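Local coordinates for protein multisubunit Na+/H+ antiporter, G subunit (Anoxybacillus flavithermus, PDB 6Z16) that is a small helical membrane subunit of a multisubunit assembly that probably contributes to the exchange of sodium ions for protons across the membrane, at residues G[24-29]-G[45-50]. Numbering follows the deposited sequence.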
# COMPACT_ATOMS: atom_id res chain seq x y z
N THR G 24 -15.05 36.41 10.75
CA THR G 24 -14.64 36.43 12.15
C THR G 24 -15.09 37.71 12.85
O THR G 24 -15.53 37.67 14.01
CB THR G 24 -13.12 36.28 12.23
OG1 THR G 24 -12.72 35.13 11.48
CG2 THR G 24 -12.68 36.07 13.66
N LEU G 25 -15.02 38.85 12.16
CA LEU G 25 -15.53 40.10 12.73
C LEU G 25 -17.04 40.05 12.93
O LEU G 25 -17.56 40.64 13.88
CB LEU G 25 -15.16 41.28 11.85
CG LEU G 25 -15.50 42.69 12.30
CD1 LEU G 25 -14.79 43.04 13.60
CD2 LEU G 25 -15.14 43.69 11.22
N LEU G 26 -17.74 39.35 12.04
CA LEU G 26 -19.17 39.12 12.23
C LEU G 26 -19.44 38.26 13.45
O LEU G 26 -20.41 38.49 14.18
CB LEU G 26 -19.74 38.47 10.97
CG LEU G 26 -21.22 38.10 10.99
CD1 LEU G 26 -22.10 39.32 11.14
CD2 LEU G 26 -21.50 37.38 9.71
N SER G 27 -18.58 37.26 13.70
CA SER G 27 -18.67 36.49 14.94
C SER G 27 -18.47 37.37 16.17
O SER G 27 -19.13 37.19 17.19
CB SER G 27 -17.65 35.36 14.93
OG SER G 27 -17.67 34.65 16.16
N ALA G 28 -17.57 38.35 16.06
CA ALA G 28 -17.30 39.24 17.20
C ALA G 28 -18.47 40.19 17.47
O ALA G 28 -18.85 40.39 18.63
CB ALA G 28 -16.03 40.03 16.95
N VAL G 29 -19.04 40.78 16.42
CA VAL G 29 -20.18 41.67 16.65
C VAL G 29 -21.43 40.89 17.05
O VAL G 29 -22.29 41.43 17.74
CB VAL G 29 -20.45 42.58 15.42
CG1 VAL G 29 -19.23 43.43 15.12
CG2 VAL G 29 -20.86 41.78 14.21
N SER G 45 -19.64 30.07 17.72
CA SER G 45 -19.38 28.72 17.22
C SER G 45 -19.34 28.64 15.71
O SER G 45 -18.26 28.47 15.12
CB SER G 45 -20.46 27.78 17.75
OG SER G 45 -20.35 26.49 17.19
N LYS G 46 -20.49 28.91 15.07
CA LYS G 46 -20.57 28.67 13.63
C LYS G 46 -19.76 29.69 12.84
O LYS G 46 -19.00 29.31 11.93
CB LYS G 46 -22.03 28.65 13.20
CG LYS G 46 -22.79 27.49 13.85
CD LYS G 46 -24.17 27.30 13.29
CE LYS G 46 -25.18 28.30 13.80
NZ LYS G 46 -25.54 28.01 15.21
N SER G 47 -19.84 30.98 13.22
CA SER G 47 -19.21 31.98 12.38
C SER G 47 -17.69 31.99 12.52
O SER G 47 -16.99 32.08 11.51
CB SER G 47 -19.78 33.36 12.69
OG SER G 47 -19.16 34.33 11.87
N THR G 48 -17.14 31.87 13.74
CA THR G 48 -15.69 31.88 13.80
C THR G 48 -15.10 30.55 13.36
O THR G 48 -13.96 30.54 12.88
CB THR G 48 -15.15 32.29 15.18
OG1 THR G 48 -13.85 32.86 15.02
CG2 THR G 48 -14.96 31.10 16.11
N THR G 49 -15.87 29.44 13.41
CA THR G 49 -15.40 28.19 12.84
C THR G 49 -15.22 28.29 11.33
O THR G 49 -14.14 27.97 10.80
CB THR G 49 -16.38 27.07 13.20
OG1 THR G 49 -16.47 26.95 14.63
CG2 THR G 49 -15.93 25.75 12.64
N LEU G 50 -16.24 28.79 10.62
CA LEU G 50 -16.09 28.92 9.18
C LEU G 50 -15.10 30.02 8.80
O LEU G 50 -14.37 29.87 7.81
CB LEU G 50 -17.45 29.15 8.51
CG LEU G 50 -17.44 29.28 6.98
CD1 LEU G 50 -16.83 28.04 6.34
CD2 LEU G 50 -18.82 29.52 6.43
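Ser47 and Ser27 each place a hydroxyl off the plane of an opposing peptide, near its N-H side but well tilted from it; these peptide units, not rings, are the flat groups here. Ser47 OG is 3.5 Å from Ser27 N but stands about 3 Å out of the Leu26–Ser27 peptide plane, too far off the N-H direction for a hydrogen bond. Reciprocally, Ser27 OG lies 3.7 Å from Thr48 N, also well off the Ser47–Thr48 peptide plane, and touches Thr48 CB at 3.6 Å. CB of each serine points to the other helix, and with OG anti to the backbone N (chi1 176° in Ser27, -180° in Ser47) the hydroxyl continues toward the opposing backbone; the two CB atoms meet at 3.7 Å. Thr24 and Thr48 cross obliquely, methyl CG2 of Thr24 meeting Thr48 OG1 at 3.7 Å, while Thr24 OG1 bonds back to the carbonyl of Gly20.

The result is a close, nearly antiparallel pairing of helices 11-33 and 37-66, with local axes 7.9 Å apart at 158°. Ile44 adds to the cover on Ser27, and Thr49 ties the second helix to helix 72-98 through Ser85. Two neighbouring subunits flank the pair, one placing Ala76 on Leu26, the other Phe17 on Ser27. Serine and threonine at the interface, yet no bond between the segments, are consistent with small side-chain size and van der Waals packing, more than polar pairing, allowing the helices' close approach at this buried contact.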